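Long-range contacts in mandelate racemase/muconate lactonizing protein (Geobacillus sp. Y412MC10, PDB 3P3B), which probably acts as an enolase-superfamily enzyme of the mandelate racemase/muconate lactonizing group, using bound magnesium to work on a carboxylate substrate: residues F19-G24 against S42-I47; I190-S195 against L221-D226. One frame throughout, in Å; residues are numbered along the deposited sequence.

Interaction 1 (F19-G24 against S42-I47); sequences FAKLTG and SCTVDI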
ATOM      1  N   PHE A  19       8.277 -32.183   1.837  1.00 23.35           N
ATOM      2  CA  PHE A  19       7.697 -31.080   1.054  1.00 20.65           C
ATOM      3  C   PHE A  19       7.408 -31.534  -0.368  1.00 21.01           C
ATOM      4  O   PHE A  19       8.266 -32.156  -1.010  1.00 21.04           O
ATOM      5  CB  PHE A  19       8.681 -29.890   1.007  1.00 19.49           C
ATOM      6  CG  PHE A  19       8.144 -28.689   0.277  1.00 22.88           C
ATOM      7  CD1 PHE A  19       8.441 -28.477  -1.062  1.00 23.69           C
ATOM      8  CD2 PHE A  19       7.323 -27.783   0.919  1.00 22.14           C
ATOM      9  CE1 PHE A  19       7.932 -27.370  -1.745  1.00 22.88           C
ATOM     10  CE2 PHE A  19       6.807 -26.687   0.243  1.00 22.91           C
ATOM     11  CZ  PHE A  19       7.115 -26.478  -1.087  1.00 23.71           C
ATOM     12  N   ALA A  20       6.234 -31.169  -0.882  1.00 19.65           N
ATOM     13  CA  ALA A  20       5.870 -31.477  -2.267  1.00 21.63           C
ATOM     14  C   ALA A  20       4.941 -30.398  -2.833  1.00 21.31           C
ATOM     15  O   ALA A  20       4.213 -29.725  -2.089  1.00 22.02           O
ATOM     16  CB  ALA A  20       5.191 -32.814  -2.340  1.00 20.40           C
ATOM     17  N   LYS A  21       4.954 -30.256  -4.152  1.00 21.44           N
ATOM     18  CA  LYS A  21       4.007 -29.377  -4.826  1.00 21.24           C
ATOM     19  C   LYS A  21       2.946 -30.249  -5.469  1.00 22.77           C
ATOM     20  O   LYS A  21       3.260 -31.129  -6.296  1.00 24.16           O
ATOM     21  CB  LYS A  21       4.705 -28.512  -5.868  1.00 26.84           C
ATOM     22  CG  LYS A  21       3.751 -27.553  -6.594  1.00 24.77           C
ATOM     23  CD  LYS A  21       4.475 -26.775  -7.681  1.00 32.89           C
ATOM     24  CE  LYS A  21       5.732 -26.084  -7.154  1.00 37.13           C
ATOM     25  NZ  LYS A  21       5.433 -24.908  -6.282  1.00 38.84           N
ATOM     26  N   LEU A  22       1.701 -30.050  -5.052  1.00 20.85           N
ATOM     27  CA  LEU A  22       0.569 -30.757  -5.635  1.00 17.92           C
ATOM     28  C   LEU A  22      -0.030 -29.902  -6.761  1.00 22.89           C
ATOM     29  O   LEU A  22       0.057 -28.680  -6.736  1.00 20.63           O
ATOM     30  CB  LEU A  22      -0.493 -31.069  -4.583  1.00 21.18           C
ATOM     31  CG  LEU A  22      -0.325 -32.371  -3.790  1.00 33.04           C
ATOM     32  CD1 LEU A  22       1.105 -32.564  -3.303  1.00 29.77           C
ATOM     33  CD2 LEU A  22      -1.336 -32.443  -2.645  1.00 26.92           C
ATOM     34  N   THR A  23      -0.597 -30.545  -7.770  1.00 19.36           N
ATOM     35  CA  THR A  23      -1.111 -29.780  -8.900  1.00 22.54           C
ATOM     36  C   THR A  23      -2.535 -30.188  -9.230  1.00 20.78           C
ATOM     37  O   THR A  23      -2.982 -31.299  -8.929  1.00 24.45           O
ATOM     38  CB  THR A  23      -0.226 -29.922 -10.157  1.00 25.82           C
ATOM     39  OG1 THR A  23      -0.354 -31.249 -10.658  1.00 30.62           O
ATOM     40  CG2 THR A  23       1.240 -29.642  -9.837  1.00 24.68           C
ATOM     41  N   GLY A  24      -3.246 -29.274  -9.876  1.00 21.04           N
ATOM     42  CA  GLY A  24      -4.615 -29.518 -10.234  1.00 20.36           C
ATOM     43  C   GLY A  24      -5.128 -28.405 -11.127  1.00 18.37           C
ATOM     44  O   GLY A  24      -4.352 -27.694 -11.777  1.00 18.63           O
ATOM     45  N   SER A  42      -4.866 -23.690 -14.336  1.00 21.21           N
ATOM     46  CA  SER A  42      -3.855 -24.486 -13.608  1.00 19.40           C
ATOM     47  C   SER A  42      -3.736 -24.006 -12.157  1.00 24.93           C
ATOM     48  O   SER A  42      -3.671 -22.803 -11.915  1.00 26.90           O
ATOM     49  CB  SER A  42      -2.500 -24.319 -14.307  1.00 27.94           C
ATOM     50  OG  SER A  42      -1.488 -25.090 -13.680  1.00 42.36           O
ATOM     51  N   CYS A  43      -3.717 -24.939 -11.207  1.00 23.46           N
ATOM     52  CA  CYS A  43      -3.605 -24.610  -9.782  1.00 22.19           C
ATOM     53  C   CYS A  43      -2.501 -25.460  -9.173  1.00 23.31           C
ATOM     54  O   CYS A  43      -2.215 -26.557  -9.664  1.00 22.95           O
ATOM     55  CB  CYS A  43      -4.922 -24.908  -9.060  1.00 21.99           C
ATOM     56  SG  CYS A  43      -6.316 -23.935  -9.660  1.00 29.07           S
ATOM     57  N   THR A  44      -1.864 -24.949  -8.130  1.00 23.18           N
ATOM     58  CA  THR A  44      -0.924 -25.773  -7.374  1.00 20.79           C
ATOM     59  C   THR A  44      -1.104 -25.481  -5.889  1.00 22.46           C
ATOM     60  O   THR A  44      -1.614 -24.429  -5.502  1.00 22.20           O
ATOM     61  CB  THR A  44       0.533 -25.459  -7.720  1.00 22.96           C
ATOM     62  OG1 THR A  44       0.792 -24.081  -7.459  1.00 30.89           O
ATOM     63  CG2 THR A  44       0.860 -25.789  -9.168  1.00 25.95           C
ATOM     64  N   VAL A  45      -0.662 -26.411  -5.061  1.00 20.41           N
ATOM     65  CA  VAL A  45      -0.629 -26.209  -3.626  1.00 17.98           C
ATOM     66  C   VAL A  45       0.654 -26.827  -3.091  1.00 20.54           C
ATOM     67  O   VAL A  45       0.897 -28.015  -3.293  1.00 20.95           O
ATOM     68  CB  VAL A  45      -1.808 -26.884  -2.906  1.00 20.08           C
ATOM     69  CG1 VAL A  45      -1.646 -26.702  -1.387  1.00 23.29           C
ATOM     70  CG2 VAL A  45      -3.157 -26.287  -3.351  1.00 23.94           C
ATOM     71  N   ASP A  46       1.476 -26.008  -2.441  1.00 19.83           N
ATOM     72  CA  ASP A  46       2.676 -26.483  -1.767  1.00 20.90           C
ATOM     73  C   ASP A  46       2.281 -27.077  -0.413  1.00 21.96           C
ATOM     74  O   ASP A  46       1.611 -26.418   0.378  1.00 19.71           O
ATOM     75  CB  ASP A  46       3.681 -25.343  -1.582  1.00 22.69           C
ATOM     76  CG  ASP A  46       4.354 -24.917  -2.898  1.00 29.32           C
ATOM     77  OD1 ASP A  46       4.103 -25.550  -3.946  1.00 24.23           O
ATOM     78  OD2 ASP A  46       5.160 -23.955  -2.873  1.00 28.59           O
ATOM     79  N   ILE A  47       2.683 -28.325  -0.163  1.00 18.77           N
ATOM     80  CA  ILE A  47       2.232 -29.041   1.018  1.00 18.27           C
ATOM     81  C   ILE A  47       3.416 -29.634   1.767  1.00 22.22           C
ATOM     82  O   ILE A  47       4.405 -30.064   1.153  1.00 21.41           O
ATOM     83  CB  ILE A  47       1.196 -30.106   0.634  1.00 21.66           C
ATOM     84  CG1 ILE A  47      -0.175 -29.442   0.508  1.00 23.27           C
ATOM     85  CG2 ILE A  47       1.140 -31.230   1.644  1.00 26.49           C
ATOM     86  CD1 ILE A  47      -1.114 -30.220  -0.308  1.00 37.58           C
TER

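Interaction 2 (I190-S195 against L221-D226); sequences IVRGIS and LAALSD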
ATOM      1  N   ILE A 190     -23.089  -6.366 -16.297  1.00 28.68           N
ATOM      2  CA  ILE A 190     -22.731  -7.698 -15.795  1.00 28.71           C
ATOM      3  C   ILE A 190     -23.285  -7.903 -14.385  1.00 25.92           C
ATOM      4  O   ILE A 190     -23.904  -8.927 -14.093  1.00 26.37           O
ATOM      5  CB  ILE A 190     -21.198  -7.954 -15.783  1.00 31.54           C
ATOM      6  CG1 ILE A 190     -20.594  -7.868 -17.193  1.00 32.07           C
ATOM      7  CG2 ILE A 190     -20.883  -9.323 -15.138  1.00 26.71           C
ATOM      8  CD1 ILE A 190     -21.363  -8.611 -18.249  1.00 34.11           C
ATOM      9  N   VAL A 191     -23.063  -6.929 -13.505  1.00 26.34           N
ATOM     10  CA  VAL A 191     -23.537  -7.050 -12.135  1.00 25.04           C
ATOM     11  C   VAL A 191     -25.059  -7.167 -12.067  1.00 27.88           C
ATOM     12  O   VAL A 191     -25.591  -8.030 -11.368  1.00 27.11           O
ATOM     13  CB  VAL A 191     -23.028  -5.895 -11.235  1.00 23.69           C
ATOM     14  CG1 VAL A 191     -23.573  -6.052  -9.843  1.00 24.99           C
ATOM     15  CG2 VAL A 191     -21.495  -5.889 -11.193  1.00 24.26           C
ATOM     16  N   ARG A 192     -25.777  -6.308 -12.788  1.00 27.75           N
ATOM     17  CA  ARG A 192     -27.230  -6.463 -12.818  1.00 32.51           C
ATOM     18  C   ARG A 192     -27.651  -7.843 -13.325  1.00 29.91           C
ATOM     19  O   ARG A 192     -28.532  -8.489 -12.746  1.00 30.97           O
ATOM     20  CB  ARG A 192     -27.896  -5.362 -13.646  1.00 34.24           C
ATOM     21  CG  ARG A 192     -28.107  -4.090 -12.865  1.00 42.44           C
ATOM     22  CD  ARG A 192     -29.413  -3.387 -13.265  1.00 43.40           C
ATOM     23  NE  ARG A 192     -29.314  -1.958 -13.011  1.00 44.28           N
ATOM     24  CZ  ARG A 192     -28.713  -1.112 -13.839  1.00 48.86           C
ATOM     25  NH1 ARG A 192     -28.172  -1.569 -14.969  1.00 46.19           N
ATOM     26  NH2 ARG A 192     -28.652   0.184 -13.550  1.00 46.12           N
ATOM     27  N   GLY A 193     -27.005  -8.288 -14.397  1.00 29.13           N
ATOM     28  CA  GLY A 193     -27.314  -9.571 -15.007  1.00 31.85           C
ATOM     29  C   GLY A 193     -27.163 -10.735 -14.042  1.00 32.81           C
ATOM     30  O   GLY A 193     -28.024 -11.614 -13.968  1.00 32.13           O
ATOM     31  N   ILE A 194     -26.075 -10.737 -13.277  1.00 30.84           N
ATOM     32  CA  ILE A 194     -25.856 -11.823 -12.337  1.00 27.72           C
ATOM     33  C   ILE A 194     -26.844 -11.731 -11.178  1.00 28.27           C
ATOM     34  O   ILE A 194     -27.372 -12.742 -10.724  1.00 31.19           O
ATOM     35  CB  ILE A 194     -24.385 -11.871 -11.854  1.00 28.30           C
ATOM     36  CG1 ILE A 194     -23.480 -12.216 -13.043  1.00 29.11           C
ATOM     37  CG2 ILE A 194     -24.229 -12.878 -10.722  1.00 29.99           C
ATOM     38  CD1 ILE A 194     -22.005 -12.267 -12.716  1.00 34.47           C
ATOM     39  N   SER A 195     -27.119 -10.510 -10.734  1.00 28.72           N
ATOM     40  CA  SER A 195     -28.129 -10.251  -9.717  1.00 31.34           C
ATOM     41  C   SER A 195     -29.467 -10.892 -10.086  1.00 32.50           C
ATOM     42  O   SER A 195     -30.127 -11.515  -9.249  1.00 38.82           O
ATOM     43  CB  SER A 195     -28.313  -8.740  -9.552  1.00 35.22           C
ATOM     44  OG  SER A 195     -29.476  -8.439  -8.795  1.00 41.02           O
ATOM     45  N   LEU A 221     -21.936   2.449  -8.056  1.00 24.76           N
ATOM     46  CA  LEU A 221     -22.835   2.157  -6.937  1.00 26.34           C
ATOM     47  C   LEU A 221     -24.233   2.735  -7.153  1.00 32.35           C
ATOM     48  O   LEU A 221     -25.235   2.048  -6.928  1.00 32.22           O
ATOM     49  CB  LEU A 221     -22.241   2.663  -5.621  1.00 25.98           C
ATOM     50  CG  LEU A 221     -21.020   1.865  -5.135  1.00 25.61           C
ATOM     51  CD1 LEU A 221     -20.379   2.606  -3.973  1.00 24.44           C
ATOM     52  CD2 LEU A 221     -21.412   0.457  -4.727  1.00 28.85           C
ATOM     53  N   ALA A 222     -24.286   3.987  -7.603  1.00 29.00           N
ATOM     54  CA  ALA A 222     -25.564   4.644  -7.925  1.00 31.48           C
ATOM     55  C   ALA A 222     -26.302   3.923  -9.046  1.00 34.14           C
ATOM     56  O   ALA A 222     -27.519   3.766  -9.000  1.00 33.71           O
ATOM     57  CB  ALA A 222     -25.340   6.117  -8.289  1.00 34.14           C
ATOM     58  N   ALA A 223     -25.564   3.482 -10.060  1.00 31.23           N
ATOM     59  CA  ALA A 223     -26.163   2.709 -11.141  1.00 33.77           C
ATOM     60  C   ALA A 223     -26.708   1.358 -10.663  1.00 36.77           C
ATOM     61  O   ALA A 223     -27.557   0.759 -11.326  1.00 40.92           O
ATOM     62  CB  ALA A 223     -25.174   2.521 -12.283  1.00 31.54           C
ATOM     63  N   LEU A 224     -26.238   0.886  -9.513  1.00 30.79           N
ATOM     64  CA  LEU A 224     -26.643  -0.425  -9.008  1.00 38.07           C
ATOM     65  C   LEU A 224     -27.450  -0.349  -7.702  1.00 38.94           C
ATOM     66  O   LEU A 224     -27.518  -1.325  -6.945  1.00 39.57           O
ATOM     67  CB  LEU A 224     -25.411  -1.335  -8.834  1.00 33.11           C
ATOM     68  CG  LEU A 224     -24.586  -1.630 -10.087  1.00 31.85           C
ATOM     69  CD1 LEU A 224     -23.201  -2.234  -9.735  1.00 28.88           C
ATOM     70  CD2 LEU A 224     -25.347  -2.540 -11.038  1.00 31.58           C
ATOM     71  N   SER A 225     -28.058   0.807  -7.444  1.00 40.99           N
ATOM     72  CA  SER A 225     -28.888   0.999  -6.252  1.00 42.23           C
ATOM     73  C   SER A 225     -29.919  -0.120  -6.093  1.00 49.33           C
ATOM     74  O   SER A 225     -30.310  -0.464  -4.976  1.00 52.82           O
ATOM     75  CB  SER A 225     -29.632   2.337  -6.318  1.00 42.73           C
ATOM     76  OG  SER A 225     -28.748   3.423  -6.538  1.00 47.72           O
ATOM     77  N   ASP A 226     -30.357  -0.676  -7.221  1.00 52.42           N
ATOM     78  CA  ASP A 226     -31.395  -1.705  -7.247  1.00 52.60           C
ATOM     79  C   ASP A 226     -30.908  -3.000  -6.619  1.00 54.29           C
ATOM     80  O   ASP A 226     -31.629  -3.650  -5.854  1.00 55.60           O
ATOM     81  CB  ASP A 226     -31.817  -2.011  -8.689  1.00 49.65           C
ATOM     82  CG  ASP A 226     -31.681  -0.816  -9.618  1.00 59.75           C
ATOM     83  OD1 ASP A 226     -31.088   0.213  -9.222  1.00 59.72           O
ATOM     84  OD2 ASP A 226     -32.171  -0.913 -10.763  1.00 62.83           O
TER

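Interaction 1 (F19-G24 against S42-I47)
Lys-21 and Asp-46 form a salt bridge across neighbouring strands. Lys-21 NZ lies 2.8 Å from Asp-46 OD1, which accepts it on its syn lone pair, the side of the other oxygen. The two side chains run side by side and point the same way. The lysine leaves the backbone extended, with CG anti to N, then bends at chi3 (-52°) and chi4, which brings NZ back to OD1. Six backbone hydrogen bonds join the strands in pairs: Ala-20 with Ile-47, Leu-22 with Val-45, and Gly-24 with Cys-43. The bond from Ile-47 N to Ala-20 O, at 2.8 Å, is almost straight. Phe-19 brings CZ to 3.7 Å from Asp-46 CB, and Asp-46 OD2 meets the edge of the ring in its plane. On this same face Thr-23 CG2 touches Thr-44 CG2 at 3.9 Å. On the other face Leu-22 CD2 meets Ile-47 CD1; the modelled 3.2 Å is shorter than normal contact, so the exact fit there is doubtful. That face is buried: Leu-22 also meets Leu-377 of helix 371-380, and Val-45 meets Ile-342. This is an antiparallel beta hairpin of strands 14-30 and 42-52, in the sheet of the alpha+beta capping domain known from enolase-superfamily proteins.

Interaction 2 (I190-S195 against L221-D226)
Arg-192 reaches from helix 180-198 to the region around the end of helix 214-223 and meets Leu-224 and Asp-226. Arg-192 NE makes a long salt bridge, 3.8 Å, to Asp-226 OD2. The guanidinium and carboxylate planes are 50° apart, so the two groups do not lie flat against each other. Leu-224 CD2 lies over one face of the guanidinium and touches Arg-192 CG at 3.7 Å. Arg-192 NH2 is modelled 2.5 Å from Ala-223 O, too short to be taken at face value. The arginine starts with CG anti to its carbonyl carbon (chi1 -83°) and bends at chi2, which carries the guanidinium across to the second segment. Deeper in, Leu-224 and Val-191 cross at about a right angle, with CD1 of the leucine 3.8 Å from CG1 of the valine. Leu-224 thus serves both neighbours: CD1 meets the valine, while CD2 lies against the arginine and also borders the valine. A methionine in place of Arg-192 would probably leave Asp-226 without this distant positive partner and Leu-224 CD2 without the flat guanidinium face it lies against. The turn that presents these groups is held from within. Leu-224 N bonds to Leu-221 O, and Ser-225 OG donates to Ala-222 O at 2.8 Å. Farther out, Val-191 and Leu-224 both rest on Leu-229 of strand 229-233. Ile-190 packs on helix 145-161, and Leu-221 packs on helix 240-253. The contact therefore joins helix 180-198 to the end of helix 214-223, two neighbouring helices on the outside of the TIM-type barrel.

In the fold
Interaction 1 and interaction 2 hold different parts of the chain and share no element. Their centres are 37 Å apart, on opposite sides of the chain's centre, and their nearest atoms are about 20 Å apart. Both are partly buried. Interaction 1 is strand on strand, with a regular ladder of backbone bonds between a polar face and a buried apolar one. Interaction 2 joins a helix to the end of another, and side chains do most of the work. Each pairs a basic residue with an aspartate, but the bridge is short in 19-24/42-47 and long in 190-195/221-226. The first belongs to the sheet domain, the second to the outer helices of the barrel.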